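Local coordinates for protein 433aa long hypothetical phosphoribosylglycinamide formyl transferase (Pyrococcus horikoshii, PDB 2DWC) that is probably an enzyme of the ATP-grasp superfamily with a PurT-type C-terminal domain, and binds adenosine-5'-diphosphate, at residues 214-219 against 273-278; 225-230 against 262-267; 113-118 against 293-298. One frame throughout, in Å; residues are numbered along the deposited sequence.

Interaction 1: residues 214-219 against 273-278; sequences LAVRHF and LGIFGV
V216 and I275 form an antiparallel non-hydrogen-bonded pair with their CA atoms 4.0 Å apart, and the direction from L214 to F219 lies 172° from that of L273 to G277. The next pair, R217 with G274, is hydrogen-bonded: R217 N gives to G274 O at 2.9 Å, and G274 N gives to R217 O at 3.0 Å. F276 N reaches A215 O at 2.8 Å. Past this bond A215 N and F276 O meet at too poor an angle, and L214 CA instead makes a C-H...O contact with F276 O at 3.2 Å.

I275 turns CG1 roughly opposite the backbone N (chi1 -152°), which lays it against V216 CB at 3.8 Å and runs CD1 on to L214 CB. R217 bends at chi3 and passes its CD by F276 CE1, its guanidinium plane turned 82° from the ring, while its NE bonds G272 O. At the far end L273 CD1 touches F219 CE2 at 3.7 Å. The pattern is that of neighbouring antiparallel strands in the mixed sheet of an ATP-grasp domain, where 209-219 lies between 225-238 and 274-283.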
loop_
_atom_site.group_PDB
_atom_site.type_symbol
_atom_site.label_atom_id
_atom_site.label_comp_id
_atom_site.label_asym_id
_atom_site.label_seq_id
_atom_site.Cartn_x
_atom_site.Cartn_y
_atom_site.Cartn_z
ATOM N N LEU B 214 0.512 18.812 7.218
ATOM C CA LEU B 214 1.389 17.663 7.494
ATOM C C LEU B 214 2.840 17.934 7.196
ATOM O O LEU B 214 3.463 17.248 6.377
ATOM C CB LEU B 214 0.872 16.468 6.677
ATOM C CG LEU B 214 -0.542 16.034 7.096
ATOM C CD1 LEU B 214 -1.139 15.107 5.999
ATOM C CD2 LEU B 214 -0.492 15.330 8.480
ATOM N N ALA B 215 3.402 18.956 7.858
ATOM C CA ALA B 215 4.815 19.324 7.638
ATOM C C ALA B 215 5.752 18.160 8.018
ATOM O O ALA B 215 5.572 17.515 9.052
ATOM C CB ALA B 215 5.164 20.548 8.485
ATOM N N VAL B 216 6.717 17.863 7.167
ATOM C CA VAL B 216 7.661 16.788 7.502
ATOM C C VAL B 216 9.094 17.281 7.511
ATOM O O VAL B 216 9.562 17.893 6.541
ATOM C CB VAL B 216 7.488 15.552 6.519
ATOM C CG1 VAL B 216 7.681 15.950 5.041
ATOM C CG2 VAL B 216 8.503 14.445 6.858
ATOM N N ARG B 217 9.788 17.027 8.637
ATOM C CA ARG B 217 11.199 17.382 8.804
ATOM C C ARG B 217 12.014 16.174 8.384
ATOM O O ARG B 217 11.799 15.081 8.873
ATOM C CB ARG B 217 11.490 17.723 10.267
ATOM C CG ARG B 217 11.001 19.171 10.633
ATOM C CD ARG B 217 11.146 19.515 12.113
ATOM N NE ARG B 217 12.533 19.302 12.520
ATOM C CZ ARG B 217 13.489 20.218 12.434
ATOM N NH1 ARG B 217 13.216 21.436 11.957
ATOM N NH2 ARG B 217 14.705 19.924 12.843
ATOM N N HIS B 218 12.991 16.362 7.513
ATOM C CA HIS B 218 13.761 15.203 7.028
ATOM C C HIS B 218 15.075 15.729 6.450
ATOM O O HIS B 218 15.235 16.938 6.288
ATOM C CB HIS B 218 12.949 14.513 5.900
ATOM C CG HIS B 218 12.699 15.414 4.717
ATOM N ND1 HIS B 218 13.517 15.442 3.605
ATOM C CD2 HIS B 218 11.708 16.306 4.475
ATOM C CE1 HIS B 218 13.028 16.301 2.722
ATOM N NE2 HIS B 218 11.931 16.836 3.225
ATOM N N PHE B 219 15.999 14.814 6.156
ATOM C CA PHE B 219 17.285 15.196 5.567
ATOM C C PHE B 219 17.132 15.452 4.084
ATOM O O PHE B 219 16.348 14.780 3.388
ATOM C CB PHE B 219 18.315 14.069 5.703
ATOM C CG PHE B 219 18.854 13.900 7.106
ATOM C CD1 PHE B 219 19.561 14.940 7.733
ATOM C CD2 PHE B 219 18.592 12.730 7.829
ATOM C CE1 PHE B 219 19.991 14.822 9.059
ATOM C CE2 PHE B 219 19.016 12.602 9.161
ATOM C CZ PHE B 219 19.723 13.665 9.778
ATOM N N LEU B 273 13.003 14.693 13.594
ATOM C CA LEU B 273 12.688 14.267 12.213
ATOM C C LEU B 273 11.320 13.596 12.266
ATOM O O LEU B 273 10.996 12.958 13.252
ATOM C CB LEU B 273 13.659 13.205 11.665
ATOM C CG LEU B 273 15.143 13.569 11.579
ATOM C CD1 LEU B 273 15.919 12.325 11.090
ATOM C CD2 LEU B 273 15.308 14.768 10.599
ATOM N N GLY B 274 10.527 13.751 11.212
ATOM C CA GLY B 274 9.214 13.118 11.188
ATOM C C GLY B 274 8.115 14.039 10.692
ATOM O O GLY B 274 8.333 15.238 10.462
ATOM N N ILE B 275 6.939 13.477 10.483
ATOM C CA ILE B 275 5.818 14.312 10.061
ATOM C C ILE B 275 5.072 14.823 11.306
ATOM O O ILE B 275 5.035 14.154 12.350
ATOM C CB ILE B 275 4.927 13.523 9.097
ATOM C CG1 ILE B 275 4.218 14.517 8.160
ATOM C CG2 ILE B 275 3.981 12.675 9.846
ATOM C CD1 ILE B 275 3.839 13.874 6.909
ATOM N N PHE B 276 4.464 16.007 11.178
ATOM C CA PHE B 276 3.734 16.642 12.260
ATOM C C PHE B 276 2.344 16.979 11.736
ATOM O O PHE B 276 2.204 17.342 10.576
ATOM C CB PHE B 276 4.417 17.984 12.649
ATOM C CG PHE B 276 5.754 17.828 13.325
ATOM C CD1 PHE B 276 6.891 17.507 12.590
ATOM C CD2 PHE B 276 5.876 17.995 14.701
ATOM C CE1 PHE B 276 8.143 17.345 13.225
ATOM C CE2 PHE B 276 7.137 17.843 15.350
ATOM C CZ PHE B 276 8.255 17.516 14.600
ATOM N N GLY B 277 1.326 16.862 12.571
ATOM C CA GLY B 277 -0.003 17.241 12.122
ATOM C C GLY B 277 -0.267 18.591 12.815
ATOM O O GLY B 277 -0.706 18.649 13.969
ATOM N N VAL B 278 0.035 19.692 12.120
ATOM C CA VAL B 278 -0.216 21.006 12.731
ATOM C C VAL B 278 -1.649 21.436 12.444
ATOM O O VAL B 278 -2.028 21.625 11.288
ATOM C CB VAL B 278 0.776 22.047 12.160
ATOM C CG1 VAL B 278 0.601 23.366 12.928
ATOM C CG2 VAL B 278 2.225 21.501 12.262
#

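Interaction 2: residues 225-230 against 262-267; sequences IVTTFP and IAKRIT
One water bridges T227 and T267, lying 2.7 Å from T227 OG1 and 2.8 Å from T267 OG1, and this is the polar link between strand 225-230 and helix 262-267. T267 OG1 also stands 3.2 Å from A263 O, one helical turn back. The setting is an alpha/beta layer of the ATP-grasp domain, with helix 253-270 packed on the sheet that contains strand 225-238. The axes of the two short segments come within 9.9 Å, and their N-to-C directions are 144° apart. A263 also touches M280 and T267 touches F276, so the helix packs on strand 274-283 as well.

No direct hydrogen bond crosses the contact; apart from the water it is van der Waals contact, mostly between carbons. F229 brings the CE2-CZ side of its ring to the helix: CE2 meets A263 CB at 3.7 Å, with that methyl group at the ring edge and near its plane, and CZ meets K264 CB at 3.7 Å. The K264 side chain crosses the F229 side chain at about a right angle. Its CG is anti to the backbone N (chi1 178°), and the turn at chi2 (69°) then brings CD back to the edge of the F229 ring, in its plane, and to within 4.0 Å of T227 CB. The aliphatic part of the lysine thus fills the join between T227 and F229, while NZ goes on to a salt bridge with D268 OD1. T227 meets the helix with both branches: OG1 holds the water, and its methyl CG2 comes to 3.7 Å from T267 OG1.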
loop_
_atom_site.group_PDB
_atom_site.type_symbol
_atom_site.label_atom_id
_atom_site.label_comp_id
_atom_site.label_asym_id
_atom_site.label_seq_id
_atom_site.Cartn_x
_atom_site.Cartn_y
_atom_site.Cartn_z
ATOM N N ILE B 225 18.931 19.158 7.555
ATOM C CA ILE B 225 17.508 18.975 7.751
ATOM C C ILE B 225 16.681 20.072 7.090
ATOM O O ILE B 225 17.001 21.271 7.203
ATOM C CB ILE B 225 17.195 18.905 9.241
ATOM C CG1 ILE B 225 17.964 17.727 9.840
ATOM C CG2 ILE B 225 15.665 18.800 9.467
ATOM C CD1 ILE B 225 17.856 17.690 11.345
ATOM N N VAL B 226 15.660 19.659 6.342
ATOM C CA VAL B 226 14.730 20.613 5.722
ATOM C C VAL B 226 13.295 20.245 6.101
ATOM O O VAL B 226 13.050 19.169 6.673
ATOM C CB VAL B 226 14.849 20.621 4.165
ATOM C CG1 VAL B 226 16.222 21.074 3.765
ATOM C CG2 VAL B 226 14.598 19.238 3.600
ATOM N N THR B 227 12.342 21.131 5.804
ATOM C CA THR B 227 10.949 20.849 6.127
ATOM C C THR B 227 10.149 20.977 4.821
ATOM O O THR B 227 10.280 21.976 4.093
ATOM C CB THR B 227 10.433 21.866 7.170
ATOM O OG1 THR B 227 11.356 21.922 8.268
ATOM C CG2 THR B 227 9.018 21.468 7.663
ATOM N N THR B 228 9.310 19.983 4.544
ATOM C CA THR B 228 8.533 19.930 3.306
ATOM C C THR B 228 7.069 19.955 3.628
ATOM O O THR B 228 6.606 19.361 4.610
ATOM C CB THR B 228 8.951 18.669 2.495
ATOM O OG1 THR B 228 10.321 18.806 2.199
ATOM C CG2 THR B 228 8.163 18.521 1.186
ATOM N N PHE B 229 6.321 20.677 2.786
ATOM C CA PHE B 229 4.919 20.907 3.039
ATOM C C PHE B 229 3.902 20.390 2.064
ATOM O O PHE B 229 3.818 20.890 0.910
ATOM C CB PHE B 229 4.679 22.423 3.163
ATOM C CG PHE B 229 5.449 23.058 4.298
ATOM C CD1 PHE B 229 6.769 23.480 4.110
ATOM C CD2 PHE B 229 4.876 23.148 5.549
ATOM C CE1 PHE B 229 7.505 23.988 5.177
ATOM C CE2 PHE B 229 5.598 23.652 6.635
ATOM C CZ PHE B 229 6.920 24.072 6.444
ATOM N N PRO B 230 3.105 19.386 2.486
ATOM C CA PRO B 230 2.055 18.854 1.604
ATOM C C PRO B 230 0.938 19.913 1.539
ATOM O O PRO B 230 0.906 20.872 2.342
ATOM C CB PRO B 230 1.516 17.616 2.358
ATOM C CG PRO B 230 2.702 17.168 3.193
ATOM C CD PRO B 230 3.338 18.512 3.655
ATOM N N ILE B 262 3.181 29.385 9.404
ATOM C CA ILE B 262 2.890 29.065 10.813
ATOM C C ILE B 262 3.407 27.657 11.137
ATOM O O ILE B 262 4.059 27.436 12.178
ATOM C CB ILE B 262 1.374 29.174 11.076
ATOM C CG1 ILE B 262 1.006 30.668 11.160
ATOM C CG2 ILE B 262 0.985 28.475 12.384
ATOM C CD1 ILE B 262 -0.424 30.948 11.114
ATOM N N ALA B 263 3.114 26.705 10.248
ATOM C CA ALA B 263 3.609 25.327 10.480
ATOM C C ALA B 263 5.141 25.328 10.588
ATOM O O ALA B 263 5.716 24.689 11.472
ATOM C CB ALA B 263 3.134 24.366 9.287
ATOM N N LYS B 264 5.831 26.052 9.708
ATOM C CA LYS B 264 7.294 26.071 9.754
ATOM C C LYS B 264 7.839 26.604 11.079
ATOM O O LYS B 264 8.809 26.057 11.632
ATOM C CB LYS B 264 7.846 26.908 8.584
ATOM C CG LYS B 264 9.384 27.045 8.535
ATOM C CD LYS B 264 10.071 25.756 8.191
ATOM C CE LYS B 264 11.484 25.992 7.606
ATOM N NZ LYS B 264 12.420 26.672 8.559
ATOM N N ARG B 265 7.220 27.668 11.581
ATOM C CA ARG B 265 7.669 28.263 12.851
ATOM C C ARG B 265 7.484 27.252 13.985
ATOM O O ARG B 265 8.326 27.150 14.866
ATOM C CB ARG B 265 6.872 29.532 13.152
ATOM C CG ARG B 265 7.411 30.782 12.441
ATOM C CD ARG B 265 6.551 31.977 12.814
ATOM N NE ARG B 265 7.129 33.254 12.430
ATOM C CZ ARG B 265 8.274 33.730 12.906
ATOM N NH1 ARG B 265 8.984 33.024 13.788
ATOM N NH2 ARG B 265 8.693 34.926 12.512
ATOM N N ILE B 266 6.407 26.476 13.920
ATOM C CA ILE B 266 6.143 25.489 14.967
ATOM C C ILE B 266 7.095 24.300 14.869
ATOM O O ILE B 266 7.688 23.891 15.862
ATOM C CB ILE B 266 4.703 24.998 14.905
ATOM C CG1 ILE B 266 3.773 26.125 15.396
ATOM C CG2 ILE B 266 4.525 23.727 15.794
ATOM C CD1 ILE B 266 2.290 25.925 15.013
ATOM N N THR B 267 7.234 23.735 13.678
ATOM C CA THR B 267 8.126 22.578 13.575
ATOM C C THR B 267 9.597 22.937 13.778
ATOM O O THR B 267 10.366 22.117 14.275
ATOM C CB THR B 267 7.896 21.797 12.249
ATOM O OG1 THR B 267 8.201 22.629 11.132
ATOM C CG2 THR B 267 6.420 21.333 12.167
HETATM O O HOH W 1 10.967 22.606 10.826
#

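Interaction 3: residues 113-118 against 293-298; sequences RATWIA and SPRPHD
A chi1 of 54° places R295 CG between its backbone N and carbonyl carbon, and a poorly staggered chi3 of 132° bends the chain, bringing the guanidinium group over the neighbouring P294 and up to T115. T115 presents OG1 on the side anti to its carbonyl carbon, where R295 NH1 gives it a hydrogen bond of 3.1 Å with an angle of 160° at the hydrogen. The hydroxyl oxygen lies at the edge of the guanidinium group and near its plane, so the N-H is aimed along that plane. The methyl branch of the threonine, CG2, lies 3.9 Å from R295 NH2, so both branches border the same group. P294 CG sits 3.7 Å above one face of the guanidinium, offset toward its rim.

The contact joins two parts of the ATP-grasp architecture: helix 112-118 of the preATP-grasp domain and the loop that follows strand 286-293 of the ATP-grasp domain. P294 is the centre of an inverse gamma turn, in which R295 N makes a weak 2.9 Å bond to S293 O. The proline ring of this turn lies against the helix, where it meets two alanines spaced one turn apart: P294 CD touches A118 CB at 3.6 Å, and P294 CB touches A114 CB at 3.9 Å. T115 is backed by L95 and L98 of helix 95-103, and A114 N is hydrogen-bonded to N111 OD1. The side chain of A118 stands about 10 Å from the bound adenosine-5'-diphosphate.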
loop_
_atom_site.group_PDB
_atom_site.type_symbol
_atom_site.label_atom_id
_atom_site.label_comp_id
_atom_site.label_asym_id
_atom_site.label_seq_id
_atom_site.Cartn_x
_atom_site.Cartn_y
_atom_site.Cartn_z
ATOM N N ARG B 113 11.011 15.154 23.781
ATOM C CA ARG B 113 10.412 16.392 24.269
ATOM C C ARG B 113 9.142 16.793 23.519
ATOM O O ARG B 113 8.177 17.286 24.121
ATOM C CB ARG B 113 11.470 17.506 24.207
ATOM C CG ARG B 113 10.938 18.853 24.759
ATOM C CD ARG B 113 12.067 19.718 25.300
ATOM N NE ARG B 113 11.567 20.776 26.193
ATOM C CZ ARG B 113 11.039 21.924 25.773
ATOM N NH1 ARG B 113 10.955 22.173 24.473
ATOM N NH2 ARG B 113 10.560 22.810 26.644
ATOM N N ALA B 114 9.101 16.541 22.206
ATOM C CA ALA B 114 7.911 16.913 21.434
ATOM C C ALA B 114 6.657 16.231 21.917
ATOM O O ALA B 114 5.603 16.845 21.967
ATOM C CB ALA B 114 8.120 16.634 19.911
ATOM N N THR B 115 6.751 14.954 22.278
ATOM C CA THR B 115 5.572 14.248 22.763
ATOM C C THR B 115 5.184 14.779 24.129
ATOM O O THR B 115 3.995 14.982 24.419
ATOM C CB THR B 115 5.837 12.736 22.801
ATOM O OG1 THR B 115 5.947 12.287 21.448
ATOM C CG2 THR B 115 4.692 11.963 23.488
ATOM N N TRP B 116 6.183 15.078 24.940
ATOM C CA TRP B 116 5.912 15.590 26.284
ATOM C C TRP B 116 5.284 16.994 26.207
ATOM O O TRP B 116 4.400 17.315 26.997
ATOM C CB TRP B 116 7.233 15.582 27.064
ATOM C CG TRP B 116 7.218 16.275 28.373
ATOM C CD1 TRP B 116 6.886 15.741 29.592
ATOM C CD2 TRP B 116 7.658 17.611 28.617
ATOM N NE1 TRP B 116 7.101 16.677 30.590
ATOM C CE2 TRP B 116 7.578 17.831 30.016
ATOM C CE3 TRP B 116 8.124 18.645 27.789
ATOM C CZ2 TRP B 116 7.949 19.044 30.601
ATOM C CZ3 TRP B 116 8.495 19.858 28.381
ATOM C CH2 TRP B 116 8.402 20.039 29.765
ATOM N N ILE B 117 5.706 17.814 25.247
ATOM C CA ILE B 117 5.119 19.135 25.097
ATOM C C ILE B 117 3.695 19.053 24.586
ATOM O O ILE B 117 2.786 19.597 25.198
ATOM C CB ILE B 117 5.903 20.005 24.114
ATOM C CG1 ILE B 117 7.206 20.453 24.753
ATOM C CG2 ILE B 117 5.049 21.216 23.661
ATOM C CD1 ILE B 117 8.060 21.311 23.836
ATOM N N ALA B 118 3.495 18.309 23.498
ATOM C CA ALA B 118 2.183 18.230 22.873
ATOM C C ALA B 118 1.087 17.624 23.711
ATOM O O ALA B 118 -0.102 17.839 23.445
ATOM C CB ALA B 118 2.291 17.471 21.514
ATOM N N SER B 293 0.132 17.630 16.541
ATOM C CA SER B 293 0.426 16.248 16.944
ATOM C C SER B 293 1.788 15.964 16.321
ATOM O O SER B 293 1.975 16.132 15.120
ATOM C CB SER B 293 -0.615 15.276 16.394
ATOM O OG SER B 293 -0.443 14.045 17.056
ATOM N N PRO B 294 2.781 15.544 17.136
ATOM C CA PRO B 294 4.115 15.277 16.599
ATOM C C PRO B 294 4.262 13.881 15.982
ATOM O O PRO B 294 5.211 13.158 16.292
ATOM C CB PRO B 294 5.005 15.491 17.823
ATOM C CG PRO B 294 4.170 14.880 18.908
ATOM C CD PRO B 294 2.761 15.355 18.602
ATOM N N ARG B 295 3.342 13.562 15.078
ATOM C CA ARG B 295 3.316 12.249 14.423
ATOM C C ARG B 295 2.190 12.270 13.432
ATOM O O ARG B 295 1.392 13.211 13.415
ATOM C CB ARG B 295 3.023 11.175 15.504
ATOM C CG ARG B 295 1.758 11.399 16.365
ATOM C CD ARG B 295 1.728 10.321 17.509
ATOM N NE ARG B 295 1.462 10.956 18.782
ATOM C CZ ARG B 295 2.356 11.292 19.720
ATOM N NH1 ARG B 295 3.700 11.066 19.642
ATOM N NH2 ARG B 295 1.876 11.939 20.761
ATOM N N PRO B 296 2.086 11.221 12.603
ATOM C CA PRO B 296 1.020 11.095 11.605
ATOM C C PRO B 296 -0.312 11.258 12.377
ATOM O O PRO B 296 -0.432 10.854 13.544
ATOM C CB PRO B 296 1.190 9.662 11.097
ATOM C CG PRO B 296 2.690 9.459 11.124
ATOM C CD PRO B 296 3.127 10.167 12.432
ATOM N N HIS B 297 -1.305 11.840 11.724
ATOM C CA HIS B 297 -2.569 12.147 12.350
ATOM C C HIS B 297 -3.702 11.516 11.526
ATOM O O HIS B 297 -3.581 11.393 10.291
ATOM C CB HIS B 297 -2.711 13.681 12.349
ATOM C CG HIS B 297 -3.841 14.189 13.180
ATOM N ND1 HIS B 297 -3.907 13.988 14.544
ATOM C CD2 HIS B 297 -4.937 14.913 12.849
ATOM C CE1 HIS B 297 -4.998 14.565 15.017
ATOM N NE2 HIS B 297 -5.641 15.132 14.010
ATOM N N ASP B 298 -4.812 11.177 12.177
ATOM C CA ASP B 298 -5.876 10.535 11.434
ATOM C C ASP B 298 -6.424 11.268 10.212
ATOM O O ASP B 298 -6.705 10.632 9.201
ATOM C CB ASP B 298 -7.020 10.094 12.381
ATOM C CG ASP B 298 -7.531 11.210 13.282
ATOM O OD1 ASP B 298 -8.241 10.875 14.265
ATOM O OD2 ASP B 298 -7.254 12.404 13.021
#

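Overall arrangement
Interactions 1 and 2 have centres about 7 Å apart and share a sheet: H218 NE2 lies 2.7 Å from T228 OG1, a probable hydrogen bond, and segment 214-219 pairs with 225-230 as well as with 273-278. Interaction 3, with its centre about 10 Å from that of interaction 1, joins on at the other side of 273-278, where G277 N probably bonds S293 O at 2.7 Å and F276 CD2 packs on P294 CA at 3.8 Å. Interactions 2 and 3 do not touch, their nearest atoms being about 7 Å apart. None of the three includes a residue of the adenosine-5'-diphosphate pocket, but strands 274-283 and 286-293 carry F281, N290 and E291 into it.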